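Phosphorylated carbohydrates phosphatase TM_1254 (Thermotoga maritima msb8, PDB 3KBB) removes phosphate from several phosphorylated sugars, such as erythrose 4-phosphate and fructose 6-phosphate, as a HAD-superfamily phosphatase that uses divalent metal cations. Local coordinates at residues V11-E16 against E81-N86; G88-L93 against L123-D128. One frame throughout, in Å; residues are numbered along the deposited sequence. Where two conformers were deposited one is given.

Interaction 1. Residues V11-E16 against E81-N86; sequences VLMDTE and ELLKEN
Asn-86 hooks its backbone and its side chain onto Val-11, Leu-12 and Asp-14 in a largely buried, mainly polar contact between two loops: one follows strand 3-7, the other runs back from helix 64-82. The side-chain nitrogen ND2 of Asn-86 donates both its hydrogens. One bond goes from ND2 to Val-11 O at 2.9 Å, and the donor stands above that carbonyl's plane. The other goes from ND2 to Asp-14 OD1 at 3.0 Å and is nearly straight (172°); it lies in the amide plane yet meets the carboxylate from above, and the two flat groups are turned 61° against each other. A backbone bond joins Asn-86 N to Leu-12 O at 2.8 Å. On the other end of the amide, Asn-86 OD1 takes a hydrogen from a water 2.8 Å away; that water also donates to Lys-84 O and accepts from Asp-14 N, so both ends of the group are held and its flip is fixed. Replacing Asn-86 by an alanine removes the amide, and is likely to leave Val-11 O and Asp-14 OD1 without their shared donor and the water one acceptor short. Farther along, Leu-83 supplies the apolar part. With CG anti to the backbone N (chi1 -171°), its isobutyl fork reaches over to the 11-16 loop: CD2 lies 3.8 Å from Thr-15 CG2, and CD1 3.8 Å from Met-13 CG in one of that selenomethionine's two conformers, with Asp-14 O a polar neighbour of CD1. The Thr-15 hydroxyl turns instead to Asp-9, while Val-11 packs near Asp-7, the probable nucleophile. Two linkers running side by side between the Rossmann-like core and a helical cap are consistent with the hinge of HAD phosphatases with a C1-type cap, as in beta-phosphoglucomutase.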
ATOM      1  N   VAL A  11      -3.291  -1.861   3.407  1.00 21.07           N
ATOM      2  CA  VAL A  11      -3.962  -1.503   4.637  1.00 20.26           C
ATOM      3  C   VAL A  11      -5.317  -0.943   4.284  1.00 20.47           C
ATOM      4  O   VAL A  11      -6.323  -1.499   4.653  1.00 20.49           O
ATOM      5  CB  VAL A  11      -3.154  -0.474   5.489  1.00 21.35           C
ATOM      6  CG1 VAL A  11      -3.872  -0.142   6.745  1.00 20.41           C
ATOM      7  CG2 VAL A  11      -1.719  -0.964   5.770  1.00 19.65           C
ATOM      8  N   LEU A  12      -5.358   0.151   3.514  1.00 20.16           N
ATOM      9  CA  LEU A  12      -6.669   0.709   3.164  1.00 20.26           C
ATOM     10  C   LEU A  12      -7.406  -0.091   2.068  1.00 21.45           C
ATOM     11  O   LEU A  12      -8.645  -0.186   2.068  1.00 21.47           O
ATOM     12  CB  LEU A  12      -6.495   2.170   2.738  1.00 20.13           C
ATOM     13  CG  LEU A  12      -5.844   3.134   3.728  1.00 21.71           C
ATOM     14  CD1 LEU A  12      -5.927   4.549   3.078  1.00 25.80           C
ATOM     15  CD2 LEU A  12      -6.536   3.131   5.048  1.00 24.66           C
HETATM   16  N   MSE A  13      -6.618  -0.652   1.151  1.00 22.63           N
HETATM   17  CA  MSE A  13      -7.122  -1.530   0.117  0.50 23.36           C
HETATM   18  C   MSE A  13      -5.919  -2.294  -0.426  1.00 24.58           C
HETATM   19  O   MSE A  13      -4.772  -1.931  -0.157  1.00 25.19           O
HETATM   20  CB  MSE A  13      -7.866  -0.744  -0.968  0.50 23.69           C
HETATM   21  CG  MSE A  13      -7.018   0.103  -1.885  0.50 22.77           C
HETATM   22 SE   MSE A  13      -6.007   1.602  -1.101  0.50 23.09          SE
HETATM   23  CE  MSE A  13      -4.458   0.971  -2.051  0.50 24.60           C
ATOM     24  N   ASP A  14      -6.194  -3.404  -1.103  1.00 25.63           N
ATOM     25  CA  ASP A  14      -5.118  -4.310  -1.532  1.00 27.43           C
ATOM     26  C   ASP A  14      -5.076  -4.472  -3.064  1.00 27.63           C
ATOM     27  O   ASP A  14      -5.977  -5.076  -3.657  1.00 28.50           O
ATOM     28  CB  ASP A  14      -5.306  -5.712  -0.924  1.00 28.47           C
ATOM     29  CG  ASP A  14      -5.402  -5.710   0.588  1.00 31.33           C
ATOM     30  OD1 ASP A  14      -4.873  -4.795   1.245  1.00 31.77           O
ATOM     31  OD2 ASP A  14      -5.999  -6.670   1.110  1.00 34.05           O
ATOM     32  N   THR A  15      -4.035  -3.960  -3.694  1.00 28.25           N
ATOM     33  CA  THR A  15      -3.937  -4.096  -5.163  1.00 28.58           C
ATOM     34  C   THR A  15      -3.254  -5.383  -5.580  1.00 29.11           C
ATOM     35  O   THR A  15      -3.515  -5.894  -6.697  1.00 27.83           O
ATOM     36  CB  THR A  15      -3.190  -2.932  -5.823  1.00 28.91           C
ATOM     37  OG1 THR A  15      -1.847  -2.852  -5.295  1.00 28.89           O
ATOM     38  CG2 THR A  15      -3.959  -1.606  -5.607  1.00 29.28           C
ATOM     39  N   GLU A  16      -2.365  -5.875  -4.705  1.00 29.89           N
ATOM     40  CA  GLU A  16      -1.521  -7.042  -5.053  1.00 31.47           C
ATOM     41  C   GLU A  16      -2.365  -8.195  -5.597  1.00 31.22           C
ATOM     42  O   GLU A  16      -1.988  -8.772  -6.610  1.00 33.13           O
ATOM     43  CB  GLU A  16      -0.616  -7.491  -3.900  1.00 31.42           C
ATOM     44  CG  GLU A  16       0.459  -8.564  -4.297  1.00 32.68           C
ATOM     45  CD  GLU A  16      -0.012 -10.017  -4.155  0.50 34.73           C
ATOM     46  OE1 GLU A  16      -1.070 -10.271  -3.531  0.50 34.94           O
ATOM     47  OE2 GLU A  16       0.696 -10.913  -4.671  0.50 35.81           O
ATOM     48  N   GLU A  81     -12.568  -1.562 -11.775  1.00 38.22           N
ATOM     49  CA  GLU A  81     -13.659  -2.529 -11.629  1.00 39.07           C
ATOM     50  C   GLU A  81     -13.668  -3.208 -10.250  1.00 37.72           C
ATOM     51  O   GLU A  81     -14.725  -3.331  -9.613  1.00 38.41           O
ATOM     52  CB  GLU A  81     -13.616  -3.590 -12.739  1.00 39.10           C
ATOM     53  CG  GLU A  81     -14.938  -4.392 -12.891  1.00 41.95           C
ATOM     54  CD  GLU A  81     -14.776  -5.732 -13.608  1.00 43.05           C
ATOM     55  OE1 GLU A  81     -14.020  -5.812 -14.615  1.00 46.29           O
ATOM     56  OE2 GLU A  81     -15.414  -6.713 -13.154  1.00 48.38           O
ATOM     57  N   LEU A  82     -12.503  -3.626  -9.773  1.00 35.18           N
ATOM     58  CA  LEU A  82     -12.471  -4.597  -8.670  1.00 33.95           C
ATOM     59  C   LEU A  82     -11.826  -4.126  -7.369  1.00 32.75           C
ATOM     60  O   LEU A  82     -11.906  -4.834  -6.361  1.00 32.27           O
ATOM     61  CB  LEU A  82     -11.818  -5.907  -9.130  1.00 34.21           C
ATOM     62  CG  LEU A  82     -12.599  -6.757 -10.156  1.00 35.35           C
ATOM     63  CD1 LEU A  82     -11.681  -7.818 -10.735  1.00 37.86           C
ATOM     64  CD2 LEU A  82     -13.852  -7.385  -9.563  1.00 35.26           C
ATOM     65  N   LEU A  83     -11.156  -2.975  -7.390  1.00 31.98           N
ATOM     66  CA  LEU A  83     -10.477  -2.514  -6.175  1.00 31.54           C
ATOM     67  C   LEU A  83     -11.515  -1.939  -5.231  1.00 30.23           C
ATOM     68  O   LEU A  83     -12.271  -1.070  -5.612  1.00 30.57           O
ATOM     69  CB  LEU A  83      -9.380  -1.498  -6.477  1.00 31.83           C
ATOM     70  CG  LEU A  83      -8.445  -1.091  -5.317  1.00 32.65           C
ATOM     71  CD1 LEU A  83      -7.711  -2.312  -4.720  1.00 32.04           C
ATOM     72  CD2 LEU A  83      -7.450  -0.069  -5.780  1.00 32.85           C
ATOM     73  N   LYS A  84     -11.561  -2.471  -4.014  1.00 28.90           N
ATOM     74  CA  LYS A  84     -12.495  -2.017  -3.007  1.00 28.34           C
ATOM     75  C   LYS A  84     -11.703  -1.742  -1.734  1.00 27.32           C
ATOM     76  O   LYS A  84     -10.620  -2.284  -1.532  1.00 27.31           O
ATOM     77  CB  LYS A  84     -13.536  -3.099  -2.733  1.00 28.47           C
ATOM     78  CG  LYS A  84     -14.313  -3.569  -3.964  1.00 31.30           C
ATOM     79  CD  LYS A  84     -15.202  -2.460  -4.516  0.50 31.75           C
ATOM     80  CE  LYS A  84     -15.728  -2.822  -5.905  0.50 34.26           C
ATOM     81  NZ  LYS A  84     -16.023  -1.582  -6.676  0.50 35.21           N
ATOM     82  N   GLU A  85     -12.262  -0.929  -0.862  1.00 25.82           N
ATOM     83  CA  GLU A  85     -11.663  -0.692   0.428  1.00 24.69           C
ATOM     84  C   GLU A  85     -11.656  -2.000   1.231  1.00 24.62           C
ATOM     85  O   GLU A  85     -12.532  -2.871   1.034  1.00 26.00           O
ATOM     86  CB  GLU A  85     -12.470   0.381   1.171  1.00 25.26           C
ATOM     87  CG  GLU A  85     -13.871  -0.079   1.539  1.00 25.63           C
ATOM     88  CD  GLU A  85     -14.822   1.086   1.742  1.00 26.54           C
ATOM     89  OE1 GLU A  85     -15.292   1.642   0.738  1.00 28.33           O
ATOM     90  OE2 GLU A  85     -15.133   1.430   2.891  1.00 30.71           O
ATOM     91  N   ASN A  86     -10.682  -2.155   2.122  1.00 23.33           N
ATOM     92  CA  ASN A  86     -10.677  -3.315   3.028  1.00 23.78           C
ATOM     93  C   ASN A  86     -11.786  -3.172   4.077  1.00 24.35           C
ATOM     94  O   ASN A  86     -12.088  -2.052   4.532  1.00 23.66           O
ATOM     95  CB  ASN A  86      -9.334  -3.475   3.716  1.00 23.43           C
ATOM     96  CG  ASN A  86      -8.299  -4.059   2.796  1.00 23.04           C
ATOM     97  OD1 ASN A  86      -8.652  -4.777   1.855  1.00 24.10           O
ATOM     98  ND2 ASN A  86      -7.021  -3.809   3.081  1.00 20.21           N
TER
HETATM   99  O   HOH W   1      -8.889  -4.368  -0.934  1.00 29.95           O

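Interaction 2. Residues G88-L93 against L123-D128; sequences GVREAL and LEKYFD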
ATOM      1  N   GLY A  88     -13.781  -2.693   7.360  1.00 24.23           N
ATOM      2  CA  GLY A  88     -13.531  -2.067   8.672  1.00 23.76           C
ATOM      3  C   GLY A  88     -12.615  -0.859   8.624  1.00 24.02           C
ATOM      4  O   GLY A  88     -12.507  -0.115   9.613  1.00 23.78           O
ATOM      5  N   VAL A  89     -11.956  -0.639   7.485  1.00 23.42           N
ATOM      6  CA  VAL A  89     -11.002   0.469   7.439  1.00 24.32           C
ATOM      7  C   VAL A  89     -11.702   1.858   7.466  1.00 23.50           C
ATOM      8  O   VAL A  89     -11.259   2.787   8.166  1.00 23.03           O
ATOM      9  CB  VAL A  89     -10.033   0.297   6.241  1.00 24.99           C
ATOM     10  CG1 VAL A  89      -9.232   1.551   6.026  1.00 28.43           C
ATOM     11  CG2 VAL A  89      -9.147  -0.893   6.508  1.00 25.06           C
ATOM     12  N   ARG A  90     -12.797   1.995   6.732  1.00 23.46           N
ATOM     13  CA  ARG A  90     -13.544   3.255   6.788  1.00 23.53           C
ATOM     14  C   ARG A  90     -13.963   3.600   8.221  1.00 23.89           C
ATOM     15  O   ARG A  90     -13.802   4.745   8.654  1.00 23.50           O
ATOM     16  CB  ARG A  90     -14.714   3.237   5.808  1.00 23.94           C
ATOM     17  CG  ARG A  90     -15.419   4.572   5.665  1.00 23.36           C
ATOM     18  CD  ARG A  90     -16.557   4.472   4.664  1.00 25.49           C
ATOM     19  NE  ARG A  90     -16.064   4.092   3.339  1.00 25.68           N
ATOM     20  CZ  ARG A  90     -15.641   4.979   2.430  1.00 24.76           C
ATOM     21  NH1 ARG A  90     -15.637   6.280   2.704  1.00 22.69           N
ATOM     22  NH2 ARG A  90     -15.199   4.552   1.263  1.00 22.99           N
ATOM     23  N   GLU A  91     -14.435   2.600   8.983  1.00 24.74           N
ATOM     24  CA  GLU A  91     -14.924   2.812  10.355  1.00 25.87           C
ATOM     25  C   GLU A  91     -13.762   3.264  11.247  1.00 24.30           C
ATOM     26  O   GLU A  91     -13.926   4.046  12.193  1.00 23.14           O
ATOM     27  CB  GLU A  91     -15.545   1.501  10.901  1.00 26.83           C
ATOM     28  CG  GLU A  91     -16.870   1.703  11.655  1.00 32.50           C
ATOM     29  CD  GLU A  91     -17.485   0.411  12.252  1.00 31.23           C
ATOM     30  OE1 GLU A  91     -17.440  -0.655  11.587  1.00 37.50           O
ATOM     31  OE2 GLU A  91     -18.045   0.491  13.387  1.00 40.66           O
ATOM     32  N   ALA A  92     -12.581   2.728  10.959  1.00 22.97           N
ATOM     33  CA  ALA A  92     -11.381   3.075  11.682  1.00 21.72           C
ATOM     34  C   ALA A  92     -10.985   4.510  11.392  1.00 20.93           C
ATOM     35  O   ALA A  92     -10.657   5.245  12.319  1.00 19.39           O
ATOM     36  CB  ALA A  92     -10.255   2.135  11.301  1.00 22.42           C
ATOM     37  N   LEU A  93     -11.028   4.914  10.118  1.00 20.76           N
ATOM     38  CA  LEU A  93     -10.718   6.315   9.767  1.00 20.67           C
ATOM     39  C   LEU A  93     -11.741   7.270  10.395  1.00 21.54           C
ATOM     40  O   LEU A  93     -11.378   8.315  10.969  1.00 20.96           O
ATOM     41  CB  LEU A  93     -10.682   6.506   8.249  1.00 20.98           C
ATOM     42  CG  LEU A  93      -9.651   5.661   7.479  1.00 18.83           C
ATOM     43  CD1 LEU A  93      -9.791   5.963   5.996  1.00 20.34           C
ATOM     44  CD2 LEU A  93      -8.289   6.029   7.957  1.00 21.52           C
ATOM     45  N   LEU A 123     -11.871   7.659  -0.015  1.00 22.84           N
ATOM     46  CA  LEU A 123     -11.114   7.576   1.259  1.00 23.40           C
ATOM     47  C   LEU A 123     -10.223   8.792   1.419  1.00 22.89           C
ATOM     48  O   LEU A 123      -9.676   9.035   2.484  1.00 23.62           O
ATOM     49  CB  LEU A 123     -10.266   6.292   1.313  1.00 23.10           C
ATOM     50  CG  LEU A 123     -10.946   4.918   1.294  1.00 24.23           C
ATOM     51  CD1 LEU A 123      -9.890   3.768   1.231  1.00 25.77           C
ATOM     52  CD2 LEU A 123     -11.832   4.758   2.492  1.00 24.16           C
ATOM     53  N   GLU A 124     -10.122   9.600   0.357  1.00 22.77           N
ATOM     54  CA  GLU A 124      -9.249  10.754   0.380  0.50 22.96           C
ATOM     55  C   GLU A 124      -9.704  11.831   1.372  1.00 22.31           C
ATOM     56  O   GLU A 124      -8.902  12.488   2.012  1.00 22.55           O
ATOM     57  CB  GLU A 124      -9.200  11.311  -1.027  0.50 23.57           C
ATOM     58  CG  GLU A 124      -7.958  12.024  -1.378  0.50 23.38           C
ATOM     59  CD  GLU A 124      -8.090  12.564  -2.755  0.50 24.14           C
ATOM     60  OE1 GLU A 124      -8.005  11.748  -3.701  0.50 24.62           O
ATOM     61  OE2 GLU A 124      -8.336  13.789  -2.876  0.50 25.42           O
ATOM     62  N   LYS A 125     -11.015  11.990   1.533  1.00 22.17           N
ATOM     63  CA  LYS A 125     -11.552  13.035   2.391  1.00 23.23           C
ATOM     64  C   LYS A 125     -11.194  12.962   3.885  1.00 23.31           C
ATOM     65  O   LYS A 125     -11.266  13.974   4.618  1.00 24.37           O
ATOM     66  CB  LYS A 125     -13.079  13.047   2.236  1.00 23.26           C
ATOM     67  CG  LYS A 125     -13.737  11.748   2.683  1.00 24.20           C
ATOM     68  CD  LYS A 125     -15.254  11.777   2.490  1.00 24.85           C
ATOM     69  CE  LYS A 125     -15.819  10.481   2.987  1.00 26.90           C
ATOM     70  NZ  LYS A 125     -17.244  10.256   2.605  1.00 27.02           N
ATOM     71  N   TYR A 126     -10.797  11.785   4.369  1.00 20.99           N
ATOM     72  CA  TYR A 126     -10.433  11.666   5.784  1.00 21.22           C
ATOM     73  C   TYR A 126      -9.120  12.285   6.253  1.00 20.94           C
ATOM     74  O   TYR A 126      -8.927  12.592   7.457  1.00 21.23           O
ATOM     75  CB  TYR A 126     -10.483  10.191   6.226  1.00 21.14           C
ATOM     76  CG  TYR A 126     -11.812   9.563   5.976  1.00 21.52           C
ATOM     77  CD1 TYR A 126     -12.883   9.833   6.831  1.00 20.94           C
ATOM     78  CD2 TYR A 126     -12.026   8.751   4.866  1.00 21.91           C
ATOM     79  CE1 TYR A 126     -14.119   9.268   6.595  1.00 22.97           C
ATOM     80  CE2 TYR A 126     -13.302   8.172   4.618  1.00 21.48           C
ATOM     81  CZ  TYR A 126     -14.326   8.453   5.517  1.00 24.31           C
ATOM     82  OH  TYR A 126     -15.575   7.916   5.325  1.00 24.82           O
ATOM     83  N   PHE A 127      -8.163  12.382   5.343  1.00 18.63           N
ATOM     84  CA  PHE A 127      -6.806  12.675   5.752  1.00 18.64           C
ATOM     85  C   PHE A 127      -6.494  14.148   5.886  1.00 19.57           C
ATOM     86  O   PHE A 127      -6.917  14.950   5.055  1.00 20.72           O
ATOM     87  CB  PHE A 127      -5.861  11.989   4.766  1.00 18.22           C
ATOM     88  CG  PHE A 127      -5.941  10.480   4.866  1.00 15.00           C
ATOM     89  CD1 PHE A 127      -5.284   9.838   5.904  1.00 17.72           C
ATOM     90  CD2 PHE A 127      -6.741   9.762   4.011  1.00 15.11           C
ATOM     91  CE1 PHE A 127      -5.381   8.476   6.056  1.00 18.92           C
ATOM     92  CE2 PHE A 127      -6.838   8.381   4.103  1.00 18.54           C
ATOM     93  CZ  PHE A 127      -6.174   7.729   5.175  1.00 17.65           C
ATOM     94  N   ASP A 128      -5.739  14.475   6.922  1.00 19.28           N
ATOM     95  CA  ASP A 128      -5.209  15.794   7.175  1.00 19.09           C
ATOM     96  C   ASP A 128      -3.857  15.979   6.481  1.00 19.94           C
ATOM     97  O   ASP A 128      -3.525  17.071   5.981  1.00 20.45           O
ATOM     98  CB  ASP A 128      -5.027  15.913   8.670  1.00 18.96           C
ATOM     99  CG  ASP A 128      -6.364  15.765   9.418  1.00 22.75           C
ATOM    100  OD1 ASP A 128      -7.268  16.605   9.194  1.00 24.61           O
ATOM    101  OD2 ASP A 128      -6.539  14.797  10.201  1.00 23.72           O
TER
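Arg-90 NH1 is gripped by two oxygens: Tyr-126 OH, to which it donates at 3.1 Å with a bent angle of 147°, and the backbone carbonyl of Asp-122. The rest of the guanidinium is also engaged, NE by a salt bridge to Glu-85 and NH2 by Leu-121 O, so its rotation is set from several directions. The arginine chain is extended to CD and bends at chi3 (-61°), which turns the guanidinium to Tyr-126 OH. Leu-123 CD2 lies over one of its faces, 3.6 Å from Arg-90 NH2; Tyr-126 OH lies at its edge, the ring plane turned 60° from it. Lys-125 NZ is 4.3 Å from Arg-90 NH1, a like-charge approach probably eased by the lysine's salt bridge to Asp-122. Beside this polar cluster Leu-93 touches two rings. Its CB sits over one face of Tyr-126 in a CH-pi contact, and Lys-125 CG lies off-centre over the opposite face; Leu-93 CD2 reaches Phe-127 CZ at 3.9 Å. The contact packs the first turn of helix 89-98 against the loop joining helix 111-120 to edge strand 129-131, with Leu-93, Tyr-126 and Phe-127 all resting on Leu-103 of strand 102-106.

How the interactions relate
From strand 3-7 the chain enters 11-16, then runs through the helices of the cap; interaction 1 closes this 64-residue excursion when 81-86 returns beside its start. Helix 89-98 follows almost at once, and interaction 2 closes a second, shorter loop holding strand 102-106 and helix 111-120 just before strand 129-131. The two loops neither nest nor cross but come in series, yet their contacts touch: Glu-85 OE2 bridges to Arg-90 NE at 2.9 Å, and Leu-12 packs on both Val-89 and Phe-127. Leu-12 thereby joins the cap linkers to the half of the six-stranded parallel sheet that holds 3-7, 102-106 and 129-131.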